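Local coordinates for protein flavin-containing monooxygenase (Allium sativum, PDB 6WPU) that probably uses its bound FAD to oxygenate the sulfur of S-allyl-L-cysteine, as an S-monooxygenase of garlic, at residues 81-87 with 204-209; 216-222 with 287-293; 57-62 with 123-128. One frame throughout, in Å; residues are numbered along the deposited sequence. Where two conformers were deposited one is given.

How the interactions relate
Interactions 1 and 3 both touch FAD and have centres about 15 Å apart; along the chain their segments alternate in the order 57-62, 81-87, 123-128, 204-209. Interaction 2 follows in series, its centre about 15 Å from that of interaction 1 and about 29 Å from that of interaction 3. S83 meets the backbone of T60, which joins interaction 1 to interaction 3, whereas S204 lies against H292 and C293 and Y207 against M291, which joins it to interaction 2. Interaction 1 therefore lies between the FAD site and the mixed sheet of strands 217-221 and 289-292, touching both regions, which probably correspond to the FAD and pyridine-nucleotide domains of flavin-containing monooxygenases.

Interaction 1: 81-87 with 204-209; sequences VHSSLYK and SHNYRI. With FAD (flavin-adenine dinucleotide), chain B.
H205 wedges its imidazole edge-on against the 81-87 loop. ND1 donates to S84 OG at 2.7 Å, the oxygen lying only 8° out of the ring plane, and NE2 reaches V81 O at 2.8 Å in a weak bond whose N-H...O angle is just 124°. With CG anti to the backbone N (chi1 178°), the ring extends along the loop so that its two nitrogens address residues three apart. The R208 chain folds at chi2, bringing L85 O over one guanidinium face and V81 CG1 to the edge. NH1 ties the group back to its own segment, donating to H205 O at 2.8 Å and Y207 O at 2.9 Å from above each carbonyl plane, which helps hold it there. Farther on, K87 N meets R208 O at 2.8 Å, while Y86 CB lies 3.5 Å from Y207 CD2 and the two rings approach obliquely, centroids 5.7 Å apart. A water spans S84 O and S204 O.

In the second shell, Y183 O and Y296 OH hold S84 OG, T64 O takes R208 NE, and D233 fixes the Y207 hydroxyl. S83 OG forms an ST turn by accepting from L85 N, and also bonds to T60 O. A leucine in place of R208 would probably leave the H205 and Y207 carbonyls without their charged donor and set the 204-209 turn free to shift. In one of its two modelled conformers H82 NE2 donates to FAD O2A at 2.6 Å, a bond that may not always be made. Imidazole and guanidinium N-H groups thus take up backbone carbonyls of both segments, which probably steadies the H82-bearing loop.

Interaction 2: 216-222 with 287-293; sequences QVVVIIG and VDVIMHC
I220 and M291 lie side by side and point the same way, with I220 CD1 4.0 Å from M291 CE. The methionine leaves its strand with CG anti to the backbone N (chi1 178°) and bends only at chi3, which lays its methyl beside the isoleucine tip. V218 and V289 share this face, which packs on helix 225-234 through V218, I220 and M291. The reverse face bears V219, I221, I290 and H292; there V219 CG2 meets V287 CG2 at 3.6 Å with the two side chains crossed at about a right angle, and I221 CD1 comes against I290 CG2 at 3.8 Å.

Strands 217-221 and 289-292 are parallel neighbours, their axes 4.8 Å apart and inclined by 18°. Strand 217-221 pairs on its other edge with 240-244, and helix 225-234 makes the beta-alpha-beta crossover between those two strands, a Rossmann-type unit consistent with the pyridine-nucleotide domain of this family. Within the present pair, backbone bonds from V219 N to V289 O, M291 N to V219 O and I221 N to M291 O join the strands at 2.8 to 2.9 Å.

At the start of the pairing the register slips by one residue: V217 faces V287, but V218 faces V289. At this slip D288 OD2 accepts from V217 N at 2.8 Å through its anti lone pair, while V217 O takes both D288 N and V289 N. Q216 OE1 lies 3.3 Å from D288 CB, the side chains crossing at about a right angle with the Q216 amide and D288 carboxylate planes 40° apart, and Q216 NE2 is held by H214 O.

Interaction 3: 57-62 with 123-128; sequences IGGTWI and VLDYLE. With FAD (flavin-adenine dinucleotide), chain B.
One face of the W61 indole is covered by V123, whose CG1 stands 3.6 Å from the centroid of the six-membered ring and only 17° off its normal, a clear CH-pi contact. The NE1-CZ2 side of the ring faces FAD: NE1 donates to O3' of the ribityl chain at 3.1 Å, W61 CZ2 lies 3.5 Å from flavin C4X, and the flavin N1 lies in the indole plane. L127 CD1 approaches W61 CD1 obliquely at 3.8 Å. The indole is thus held between helix 120-133 and the cofactor, which probably limits its rotation.

This loop follows strand 47-52 in the parallel sheet of the FAD-binding, Rossmann-type domain, and helix 120-133 closes over it. The loop backbone also serves the cofactor, for T60 N donates to O1A of the pyrophosphate at 2.8 Å with the N-H...O angle at 171°. G58, at positive phi, lets the chain turn there, and a side chain would run into L124 CD1.

L124 lies against the end of the turn, its CB 3.5 Å from W61 O and its CD1 touching I62 CG1. Farther along the helix, I57 CD1 rests on the methylene CG of E128 at 3.8 Å, and a water donates to both I57 O and E128 OE2, linking the loop to the helix.

Interaction 1: 81-87 with 204-209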
loop_
_atom_site.group_PDB
_atom_site.type_symbol
_atom_site.label_atom_id
_atom_site.label_comp_id
_atom_site.label_asym_id
_atom_site.label_seq_id
_atom_site.Cartn_x
_atom_site.Cartn_y
_atom_site.Cartn_z
ATOM N N VAL A 81 11.827 -9.475 -4.020
ATOM C CA VAL A 81 11.621 -9.335 -2.581
ATOM C C VAL A 81 10.318 -8.573 -2.395
ATOM O O VAL A 81 10.132 -7.493 -2.968
ATOM C CB VAL A 81 12.801 -8.609 -1.906
ATOM C CG1 VAL A 81 12.531 -8.458 -0.431
ATOM C CG2 VAL A 81 14.100 -9.383 -2.121
ATOM N N HIS A 82 9.400 -9.115 -1.609
ATOM C CA HIS A 82 8.062 -8.523 -1.586
ATOM C C HIS A 82 8.016 -7.257 -0.736
ATOM O O HIS A 82 7.445 -6.235 -1.151
ATOM C CB HIS A 82 7.006 -9.503 -1.071
ATOM C CG HIS A 82 5.647 -8.875 -0.978
ATOM N ND1 HIS A 82 4.754 -8.856 -2.034
ATOM C CD2 HIS A 82 5.067 -8.158 0.016
ATOM C CE1 HIS A 82 3.673 -8.187 -1.675
ATOM N NE2 HIS A 82 3.834 -7.762 -0.436
ATOM N N SER A 83 8.640 -7.280 0.438
ATOM C CA SER A 83 8.588 -6.127 1.340
ATOM C C SER A 83 9.537 -4.993 0.938
ATOM O O SER A 83 10.686 -5.224 0.550
ATOM C CB SER A 83 8.909 -6.562 2.770
ATOM O OG SER A 83 8.801 -5.440 3.632
ATOM N N SER A 84 9.044 -3.756 1.069
ATOM C CA SER A 84 9.817 -2.529 0.918
ATOM C C SER A 84 10.200 -1.882 2.245
ATOM O O SER A 84 10.750 -0.778 2.233
ATOM C CB SER A 84 9.022 -1.504 0.094
ATOM O OG SER A 84 8.603 -2.074 -1.134
ATOM N N LEU A 85 9.894 -2.498 3.387
ATOM C CA LEU A 85 10.164 -1.828 4.656
ATOM C C LEU A 85 11.663 -1.703 4.884
ATOM O O LEU A 85 12.420 -2.628 4.587
ATOM C CB LEU A 85 9.569 -2.598 5.824
ATOM C CG LEU A 85 8.071 -2.826 5.951
ATOM C CD1 LEU A 85 7.808 -3.715 7.184
ATOM C CD2 LEU A 85 7.343 -1.521 6.056
ATOM N N TYR A 86 12.087 -0.570 5.441
ATOM C CA TYR A 86 13.455 -0.451 5.936
ATOM C C TYR A 86 13.459 -0.688 7.443
ATOM O O TYR A 86 12.412 -0.669 8.099
ATOM C CB TYR A 86 14.070 0.912 5.581
ATOM C CG TYR A 86 13.186 2.104 5.888
ATOM C CD1 TYR A 86 12.237 2.550 4.959
ATOM C CD2 TYR A 86 13.305 2.791 7.095
ATOM C CE1 TYR A 86 11.414 3.623 5.242
ATOM C CE2 TYR A 86 12.494 3.892 7.379
ATOM C CZ TYR A 86 11.552 4.290 6.451
ATOM O OH TYR A 86 10.745 5.360 6.715
ATOM N N LYS A 87 14.649 -0.936 7.991
ATOM C CA LYS A 87 14.709 -1.542 9.319
ATOM C C LYS A 87 14.140 -0.625 10.403
ATOM O O LYS A 87 13.484 -1.097 11.338
ATOM C CB LYS A 87 16.144 -1.943 9.654
ATOM C CG LYS A 87 16.290 -2.611 11.026
ATOM C CD LYS A 87 17.710 -3.154 11.207
ATOM C CE LYS A 87 17.984 -3.656 12.612
ATOM N NZ LYS A 87 18.369 -2.537 13.534
ATOM N N SER A 204 14.153 2.863 -3.794
ATOM C CA SER A 204 13.943 2.719 -2.355
ATOM C C SER A 204 13.348 1.375 -1.979
ATOM O O SER A 204 13.402 0.999 -0.802
ATOM C CB SER A 204 13.005 3.813 -1.846
ATOM O OG SER A 204 11.725 3.707 -2.456
ATOM N N HIS A 205 12.768 0.648 -2.942
ATOM C CA HIS A 205 12.311 -0.711 -2.665
ATOM C C HIS A 205 13.420 -1.553 -2.053
ATOM O O HIS A 205 13.148 -2.471 -1.278
ATOM C CB HIS A 205 11.810 -1.370 -3.947
ATOM C CG HIS A 205 11.357 -2.788 -3.764
ATOM N ND1 HIS A 205 10.261 -3.126 -2.997
ATOM C CD2 HIS A 205 11.834 -3.949 -4.277
ATOM C CE1 HIS A 205 10.096 -4.438 -3.029
ATOM N NE2 HIS A 205 11.028 -4.960 -3.807
ATOM N N ASN A 206 14.675 -1.235 -2.356
ATOM C CA ASN A 206 15.800 -1.989 -1.830
ATOM C C ASN A 206 16.501 -1.271 -0.680
ATOM O O ASN A 206 17.582 -1.700 -0.262
ATOM C CB ASN A 206 16.776 -2.305 -2.966
ATOM C CG ASN A 206 16.144 -3.201 -4.017
ATOM O OD1 ASN A 206 15.640 -4.274 -3.691
ATOM N ND2 ASN A 206 16.139 -2.758 -5.269
ATOM N N TYR A 207 15.904 -0.206 -0.136
ATOM C CA TYR A 207 16.545 0.496 0.971
ATOM C C TYR A 207 16.217 -0.215 2.277
ATOM O O TYR A 207 15.049 -0.505 2.560
ATOM C CB TYR A 207 16.115 1.967 1.051
ATOM C CG TYR A 207 16.740 2.590 2.283
ATOM C CD1 TYR A 207 18.125 2.839 2.333
ATOM C CD2 TYR A 207 15.988 2.841 3.420
ATOM C CE1 TYR A 207 18.720 3.366 3.471
ATOM C CE2 TYR A 207 16.580 3.367 4.580
ATOM C CZ TYR A 207 17.950 3.621 4.588
ATOM O OH TYR A 207 18.546 4.128 5.709
ATOM N N ARG A 208 17.246 -0.492 3.080
ATOM C CA ARG A 208 17.037 -1.184 4.349
ATOM C C ARG A 208 17.644 -0.449 5.535
ATOM O O ARG A 208 16.974 -0.271 6.560
ATOM C CB ARG A 208 17.620 -2.597 4.295
ATOM C CG ARG A 208 16.890 -3.517 3.301
ATOM C CD ARG A 208 15.408 -3.684 3.658
ATOM N NE ARG A 208 14.796 -4.596 2.705
ATOM C CZ ARG A 208 14.121 -4.210 1.629
ATOM N NH1 ARG A 208 13.927 -2.909 1.383
ATOM N NH2 ARG A 208 13.625 -5.135 0.813
ATOM N N ILE A 209 18.912 -0.040 5.422
ATOM C CA ILE A 209 19.665 0.467 6.567
ATOM C C ILE A 209 20.591 1.587 6.109
ATOM O O ILE A 209 20.980 1.635 4.934
ATOM C CB ILE A 209 20.460 -0.654 7.271
ATOM C CG1 ILE A 209 21.415 -1.355 6.294
ATOM C CG2 ILE A 209 19.504 -1.637 7.957
ATOM C CD1 ILE A 209 22.570 -2.137 6.983
HETATM P PA FAD B . 0.739 -6.556 0.991
HETATM O O1A FAD B . 1.188 -6.211 2.412
HETATM O O2A FAD B . 1.623 -6.351 -0.133
HETATM O O5B FAD B . 0.404 -8.023 0.831
HETATM C C5B FAD B . 0.155 -8.736 -0.374
HETATM C C4B FAD B . 0.400 -10.249 -0.176
HETATM O O4B FAD B . 0.064 -11.031 -1.288
HETATM C C3B FAD B . 1.828 -10.568 0.175
HETATM O O3B FAD B . 1.895 -11.354 1.320
HETATM C C2B FAD B . 2.343 -11.326 -0.997
HETATM O O2B FAD B . 3.306 -12.261 -0.667
HETATM C C1B FAD B . 1.082 -11.973 -1.493
HETATM N N9A FAD B . 1.104 -12.300 -2.901
HETATM C C8A FAD B . 1.482 -11.441 -3.926
HETATM N N7A FAD B . 1.386 -12.072 -5.103
HETATM C C5A FAD B . 0.959 -13.386 -4.895
HETATM C C6A FAD B . 0.702 -14.476 -5.724
HETATM N N6A FAD B . 0.859 -14.384 -7.156
HETATM N N1A FAD B . 0.270 -15.632 -5.189
HETATM C C2A FAD B . 0.108 -15.780 -3.849
HETATM N N3A FAD B . 0.350 -14.752 -3.001
HETATM C C4A FAD B . 0.774 -13.554 -3.489
HETATM N N1 FAD B . -0.211 1.534 6.169
HETATM C C2 FAD B . -0.544 1.871 7.528
HETATM O O2 FAD B . -1.778 1.606 8.013
HETATM N N3 FAD B . 0.347 2.561 8.319
HETATM C C4 FAD B . 1.606 2.866 7.845
HETATM O O4 FAD B . 2.511 3.531 8.604
HETATM C C4X FAD B . 2.074 2.334 6.550
HETATM N N5 FAD B . 3.411 2.440 6.190
HETATM C C5X FAD B . 3.834 1.893 4.982
HETATM C C6 FAD B . 5.182 2.012 4.612
HETATM C C7 FAD B . 5.605 1.452 3.412
HETATM C C7M FAD B . 7.051 1.594 3.019
HETATM C C8 FAD B . 4.705 0.786 2.582
HETATM C C8M FAD B . 5.130 0.184 1.281
HETATM C C9 FAD B . 3.359 0.670 2.947
HETATM C C9A FAD B . 2.925 1.222 4.144
HETATM N N10 FAD B . 1.546 1.087 4.527
HETATM C C10 FAD B . 1.108 1.636 5.740
HETATM C "C1'" FAD B . 0.586 0.424 3.629
HETATM C "C2'" FAD B . 0.552 -1.088 3.557
HETATM O "O2'" FAD B . 0.660 -1.462 2.246
HETATM C "C3'" FAD B . -0.821 -1.483 4.052
HETATM O "O3'" FAD B . -0.738 -1.238 5.403
HETATM C "C4'" FAD B . -1.206 -2.943 3.842
HETATM O "O4'" FAD B . -0.155 -3.717 4.291
HETATM C "C5'" FAD B . -1.618 -3.347 2.423
HETATM O "O5'" FAD B . -1.540 -4.742 2.470
HETATM P P FAD B . -1.873 -5.807 1.346
HETATM O O1P FAD B . -2.441 -7.143 1.960
HETATM O O2P FAD B . -2.755 -5.019 0.298
HETATM O O3P FAD B . -0.478 -5.838 0.475
HETATM O O HOH W 1 11.927 1.581 1.352
#

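Interaction 2: 216-222 with 287-293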
loop_
_atom_site.group_PDB
_atom_site.type_symbol
_atom_site.label_atom_id
_atom_site.label_comp_id
_atom_site.label_asym_id
_atom_site.label_seq_id
_atom_site.Cartn_x
_atom_site.Cartn_y
_atom_site.Cartn_z
ATOM N N GLN A 216 28.675 9.215 2.464
ATOM C CA GLN A 216 28.326 9.348 1.057
ATOM C C GLN A 216 27.499 10.610 0.853
ATOM O O GLN A 216 26.901 11.140 1.792
ATOM C CB GLN A 216 27.517 8.136 0.574
ATOM C CG GLN A 216 28.215 6.794 0.752
ATOM C CD GLN A 216 29.572 6.784 0.083
ATOM O OE1 GLN A 216 29.667 6.719 -1.136
ATOM N NE2 GLN A 216 30.632 6.874 0.881
ATOM N N VAL A 217 27.459 11.079 -0.392
ATOM C CA VAL A 217 26.534 12.128 -0.810
ATOM C C VAL A 217 25.382 11.456 -1.548
ATOM O O VAL A 217 25.593 10.809 -2.585
ATOM C CB VAL A 217 27.221 13.177 -1.694
ATOM C CG1 VAL A 217 26.195 14.185 -2.181
ATOM C CG2 VAL A 217 28.357 13.892 -0.937
ATOM N N VAL A 218 24.166 11.614 -1.021
ATOM C CA VAL A 218 22.995 10.852 -1.451
ATOM C C VAL A 218 21.917 11.818 -1.919
ATOM O O VAL A 218 21.612 12.803 -1.234
ATOM C CB VAL A 218 22.455 9.964 -0.318
ATOM C CG1 VAL A 218 21.313 9.055 -0.831
ATOM C CG2 VAL A 218 23.588 9.133 0.294
ATOM N N VAL A 219 21.342 11.538 -3.081
ATOM C CA VAL A 219 20.167 12.252 -3.561
ATOM C C VAL A 219 18.967 11.315 -3.443
ATOM O O VAL A 219 19.019 10.162 -3.893
ATOM C CB VAL A 219 20.361 12.752 -5.000
ATOM C CG1 VAL A 219 19.080 13.424 -5.506
ATOM C CG2 VAL A 219 21.551 13.729 -5.067
ATOM N N ILE A 220 17.911 11.795 -2.790
ATOM C CA ILE A 220 16.653 11.067 -2.653
ATOM C C ILE A 220 15.627 11.807 -3.495
ATOM O O ILE A 220 15.324 12.974 -3.216
ATOM C CB ILE A 220 16.182 10.990 -1.188
ATOM C CG1 ILE A 220 17.305 10.595 -0.222
ATOM C CG2 ILE A 220 14.997 10.063 -1.058
ATOM C CD1 ILE A 220 17.574 9.155 -0.138
ATOM N N ILE A 221 15.092 11.145 -4.521
ATOM C CA ILE A 221 14.046 11.731 -5.363
ATOM C C ILE A 221 12.696 11.250 -4.847
ATOM O O ILE A 221 12.390 10.055 -4.912
ATOM C CB ILE A 221 14.214 11.348 -6.839
ATOM C CG1 ILE A 221 15.628 11.674 -7.333
ATOM C CG2 ILE A 221 13.168 12.055 -7.688
ATOM C CD1 ILE A 221 15.923 11.100 -8.690
ATOM N N GLY A 222 11.880 12.175 -4.349
ATOM C CA GLY A 222 10.518 11.840 -3.982
ATOM C C GLY A 222 9.808 13.023 -3.364
ATOM O O GLY A 222 10.456 13.898 -2.782
ATOM N N VAL A 287 27.825 13.430 -6.401
ATOM C CA VAL A 287 26.885 12.501 -5.782
ATOM C C VAL A 287 27.383 11.078 -5.992
ATOM O O VAL A 287 27.791 10.712 -7.100
ATOM C CB VAL A 287 25.472 12.681 -6.355
ATOM C CG1 VAL A 287 24.504 11.632 -5.764
ATOM C CG2 VAL A 287 24.995 14.095 -6.104
ATOM N N ASP A 288 27.367 10.292 -4.916
ATOM C CA ASP A 288 27.685 8.869 -4.933
ATOM C C ASP A 288 26.474 7.997 -5.240
ATOM O O ASP A 288 26.605 6.999 -5.961
ATOM C CB ASP A 288 28.285 8.462 -3.578
ATOM C CG ASP A 288 29.474 9.348 -3.181
ATOM O OD1 ASP A 288 30.510 9.284 -3.883
ATOM O OD2 ASP A 288 29.361 10.125 -2.201
ATOM N N VAL A 289 25.299 8.335 -4.691
ATOM C CA VAL A 289 24.100 7.495 -4.787
ATOM C C VAL A 289 22.890 8.360 -5.134
ATOM O O VAL A 289 22.652 9.394 -4.498
ATOM C CB VAL A 289 23.814 6.727 -3.480
ATOM C CG1 VAL A 289 22.591 5.772 -3.675
ATOM C CG2 VAL A 289 25.020 5.970 -3.007
ATOM N N ILE A 290 22.114 7.922 -6.125
ATOM C CA ILE A 290 20.792 8.477 -6.406
ATOM C C ILE A 290 19.773 7.396 -6.095
ATOM O O ILE A 290 19.857 6.286 -6.634
ATOM C CB ILE A 290 20.653 8.947 -7.860
ATOM C CG1 ILE A 290 21.630 10.089 -8.159
ATOM C CG2 ILE A 290 19.220 9.383 -8.126
ATOM C CD1 ILE A 290 21.639 10.505 -9.599
ATOM N N MET A 291 18.818 7.704 -5.222
ATOM C CA MET A 291 17.769 6.757 -4.855
ATOM C C MET A 291 16.429 7.291 -5.354
ATOM O O MET A 291 16.057 8.426 -5.036
ATOM C CB MET A 291 17.730 6.529 -3.343
ATOM C CG MET A 291 16.583 5.575 -2.921
ATOM S SD MET A 291 16.352 5.419 -1.131
ATOM C CE MET A 291 18.036 5.190 -0.538
ATOM N N HIS A 292 15.720 6.491 -6.154
ATOM C CA HIS A 292 14.349 6.838 -6.549
ATOM C C HIS A 292 13.398 6.432 -5.428
ATOM O O HIS A 292 13.241 5.240 -5.152
ATOM C CB HIS A 292 13.923 6.130 -7.835
ATOM C CG HIS A 292 14.829 6.343 -9.005
ATOM N ND1 HIS A 292 14.375 6.833 -10.210
ATOM C CD2 HIS A 292 16.151 6.095 -9.171
ATOM C CE1 HIS A 292 15.385 6.898 -11.061
ATOM N NE2 HIS A 292 16.474 6.454 -10.457
ATOM N N CYS A 293 12.785 7.405 -4.760
ATOM C CA CYS A 293 11.670 7.102 -3.850
ATOM C C CYS A 293 10.359 7.512 -4.516
ATOM O O CYS A 293 9.575 8.298 -4.005
ATOM C CB CYS A 293 11.863 7.794 -2.494
ATOM S SG CYS A 293 10.897 7.057 -1.083
#

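Interaction 3: 57-62 with 123-128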
loop_
_atom_site.group_PDB
_atom_site.type_symbol
_atom_site.label_atom_id
_atom_site.label_comp_id
_atom_site.label_asym_id
_atom_site.label_seq_id
_atom_site.Cartn_x
_atom_site.Cartn_y
_atom_site.Cartn_z
ATOM N N ILE A 57 2.325 -15.047 7.094
ATOM C CA ILE A 57 1.360 -14.002 6.775
ATOM C C ILE A 57 1.940 -12.628 7.122
ATOM O O ILE A 57 2.852 -12.489 7.940
ATOM C CB ILE A 57 0.018 -14.251 7.501
ATOM C CG1 ILE A 57 0.203 -14.263 9.017
ATOM C CG2 ILE A 57 -0.613 -15.576 7.071
ATOM C CD1 ILE A 57 -0.093 -12.942 9.693
ATOM N N GLY A 58 1.391 -11.589 6.500
ATOM C CA GLY A 58 1.715 -10.237 6.909
ATOM C C GLY A 58 2.119 -9.350 5.753
ATOM O O GLY A 58 2.054 -8.119 5.851
ATOM N N GLY A 59 2.529 -9.971 4.651
ATOM C CA GLY A 59 2.862 -9.229 3.450
ATOM C C GLY A 59 3.970 -8.211 3.688
ATOM O O GLY A 59 5.049 -8.520 4.208
ATOM N N THR A 60 3.681 -6.972 3.297
ATOM C CA THR A 60 4.649 -5.881 3.396
ATOM C C THR A 60 5.228 -5.756 4.799
ATOM O O THR A 60 6.406 -5.430 4.964
ATOM C CB THR A 60 3.970 -4.572 2.990
ATOM O OG1 THR A 60 3.854 -4.542 1.566
ATOM C CG2 THR A 60 4.775 -3.371 3.464
ATOM N N TRP A 61 4.413 -6.032 5.826
ATOM C CA TRP A 61 4.812 -5.774 7.204
ATOM C C TRP A 61 5.822 -6.791 7.745
ATOM O O TRP A 61 6.272 -6.647 8.888
ATOM C CB TRP A 61 3.562 -5.704 8.083
ATOM C CG TRP A 61 2.792 -4.444 7.814
ATOM C CD1 TRP A 61 1.626 -4.315 7.121
ATOM C CD2 TRP A 61 3.177 -3.123 8.201
ATOM N NE1 TRP A 61 1.249 -2.995 7.068
ATOM C CE2 TRP A 61 2.187 -2.242 7.725
ATOM C CE3 TRP A 61 4.260 -2.602 8.923
ATOM C CZ2 TRP A 61 2.245 -0.868 7.944
ATOM C CZ3 TRP A 61 4.314 -1.249 9.139
ATOM C CH2 TRP A 61 3.310 -0.393 8.655
ATOM N N ILE A 62 6.195 -7.800 6.964
ATOM C CA ILE A 62 7.321 -8.676 7.306
ATOM C C ILE A 62 8.604 -7.974 6.856
ATOM O O ILE A 62 8.955 -8.029 5.676
ATOM C CB ILE A 62 7.193 -10.053 6.651
ATOM C CG1 ILE A 62 5.832 -10.686 6.949
ATOM C CG2 ILE A 62 8.326 -10.964 7.126
ATOM C CD1 ILE A 62 5.587 -11.953 6.149
ATOM N N VAL A 123 3.360 -3.736 14.125
ATOM C CA VAL A 123 2.241 -3.910 13.208
ATOM C C VAL A 123 2.136 -5.367 12.785
ATOM O O VAL A 123 1.036 -5.939 12.726
ATOM C CB VAL A 123 2.392 -2.978 11.996
ATOM C CG1 VAL A 123 1.204 -3.126 11.058
ATOM C CG2 VAL A 123 2.554 -1.553 12.448
ATOM N N LEU A 124 3.282 -5.996 12.502
ATOM C CA LEU A 124 3.271 -7.404 12.133
ATOM C C LEU A 124 2.686 -8.260 13.250
ATOM O O LEU A 124 1.874 -9.158 12.994
ATOM C CB LEU A 124 4.680 -7.878 11.780
ATOM C CG LEU A 124 4.770 -9.357 11.373
ATOM C CD1 LEU A 124 4.025 -9.576 10.070
ATOM C CD2 LEU A 124 6.222 -9.815 11.249
ATOM N N ASP A 125 3.086 -7.996 14.496
ATOM C CA ASP A 125 2.537 -8.747 15.614
ATOM C C ASP A 125 1.027 -8.559 15.695
ATOM O O ASP A 125 0.287 -9.507 15.974
ATOM C CB ASP A 125 3.218 -8.315 16.917
ATOM C CG ASP A 125 2.774 -9.151 18.121
ATOM O OD1 ASP A 125 2.919 -10.396 18.080
ATOM O OD2 ASP A 125 2.287 -8.563 19.114
ATOM N N TYR A 126 0.553 -7.344 15.417
ATOM C CA TYR A 126 -0.879 -7.080 15.393
ATOM C C TYR A 126 -1.579 -7.936 14.340
ATOM O O TYR A 126 -2.606 -8.564 14.620
ATOM C CB TYR A 126 -1.107 -5.587 15.149
ATOM C CG TYR A 126 -2.533 -5.178 14.870
ATOM C CD1 TYR A 126 -3.458 -5.028 15.900
ATOM C CD2 TYR A 126 -2.953 -4.917 13.571
ATOM C CE1 TYR A 126 -4.767 -4.640 15.637
ATOM C CE2 TYR A 126 -4.248 -4.529 13.302
ATOM C CZ TYR A 126 -5.150 -4.391 14.336
ATOM O OH TYR A 126 -6.438 -4.010 14.049
ATOM N N LEU A 127 -1.021 -7.999 13.122
ATOM C CA LEU A 127 -1.634 -8.823 12.081
ATOM C C LEU A 127 -1.598 -10.303 12.451
ATOM O O LEU A 127 -2.535 -11.048 12.141
ATOM C CB LEU A 127 -0.944 -8.594 10.738
ATOM C CG LEU A 127 -1.038 -7.175 10.171
ATOM C CD1 LEU A 127 -0.246 -7.074 8.860
ATOM C CD2 LEU A 127 -2.486 -6.784 9.970
ATOM N N GLU A 128 -0.530 -10.747 13.119
ATOM C CA GLU A 128 -0.461 -12.145 13.533
ATOM C C GLU A 128 -1.492 -12.447 14.611
ATOM O O GLU A 128 -2.144 -13.498 14.570
ATOM C CB GLU A 128 0.950 -12.488 14.009
ATOM C CG GLU A 128 1.971 -12.548 12.864
ATOM C CD GLU A 128 3.419 -12.546 13.349
ATOM O OE1 GLU A 128 3.641 -12.377 14.570
ATOM O OE2 GLU A 128 4.334 -12.704 12.503
HETATM P PA FAD B . 0.739 -6.556 0.991
HETATM O O1A FAD B . 1.188 -6.211 2.412
HETATM O O2A FAD B . 1.623 -6.351 -0.133
HETATM O O5B FAD B . 0.404 -8.023 0.831
HETATM C C5B FAD B . 0.155 -8.736 -0.374
HETATM C C4B FAD B . 0.400 -10.249 -0.176
HETATM O O4B FAD B . 0.064 -11.031 -1.288
HETATM C C3B FAD B . 1.828 -10.568 0.175
HETATM O O3B FAD B . 1.895 -11.354 1.320
HETATM C C2B FAD B . 2.343 -11.326 -0.997
HETATM O O2B FAD B . 3.306 -12.261 -0.667
HETATM C C1B FAD B . 1.082 -11.973 -1.493
HETATM N N9A FAD B . 1.104 -12.300 -2.901
HETATM C C8A FAD B . 1.482 -11.441 -3.926
HETATM N N7A FAD B . 1.386 -12.072 -5.103
HETATM C C5A FAD B . 0.959 -13.386 -4.895
HETATM C C6A FAD B . 0.702 -14.476 -5.724
HETATM N N6A FAD B . 0.859 -14.384 -7.156
HETATM N N1A FAD B . 0.270 -15.632 -5.189
HETATM C C2A FAD B . 0.108 -15.780 -3.849
HETATM N N3A FAD B . 0.350 -14.752 -3.001
HETATM C C4A FAD B . 0.774 -13.554 -3.489
HETATM N N1 FAD B . -0.211 1.534 6.169
HETATM C C2 FAD B . -0.544 1.871 7.528
HETATM O O2 FAD B . -1.778 1.606 8.013
HETATM N N3 FAD B . 0.347 2.561 8.319
HETATM C C4 FAD B . 1.606 2.866 7.845
HETATM O O4 FAD B . 2.511 3.531 8.604
HETATM C C4X FAD B . 2.074 2.334 6.550
HETATM N N5 FAD B . 3.411 2.440 6.190
HETATM C C5X FAD B . 3.834 1.893 4.982
HETATM C C6 FAD B . 5.182 2.012 4.612
HETATM C C7 FAD B . 5.605 1.452 3.412
HETATM C C7M FAD B . 7.051 1.594 3.019
HETATM C C8 FAD B . 4.705 0.786 2.582
HETATM C C8M FAD B . 5.130 0.184 1.281
HETATM C C9 FAD B . 3.359 0.670 2.947
HETATM C C9A FAD B . 2.925 1.222 4.144
HETATM N N10 FAD B . 1.546 1.087 4.527
HETATM C C10 FAD B . 1.108 1.636 5.740
HETATM C "C1'" FAD B . 0.586 0.424 3.629
HETATM C "C2'" FAD B . 0.552 -1.088 3.557
HETATM O "O2'" FAD B . 0.660 -1.462 2.246
HETATM C "C3'" FAD B . -0.821 -1.483 4.052
HETATM O "O3'" FAD B . -0.738 -1.238 5.403
HETATM C "C4'" FAD B . -1.206 -2.943 3.842
HETATM O "O4'" FAD B . -0.155 -3.717 4.291
HETATM C "C5'" FAD B . -1.618 -3.347 2.423
HETATM O "O5'" FAD B . -1.540 -4.742 2.470
HETATM P P FAD B . -1.873 -5.807 1.346
HETATM O O1P FAD B . -2.441 -7.143 1.960
HETATM O O2P FAD B . -2.755 -5.019 0.298
HETATM O O3P FAD B . -0.478 -5.838 0.475
HETATM O O HOH W 2 4.299 -13.386 10.008
#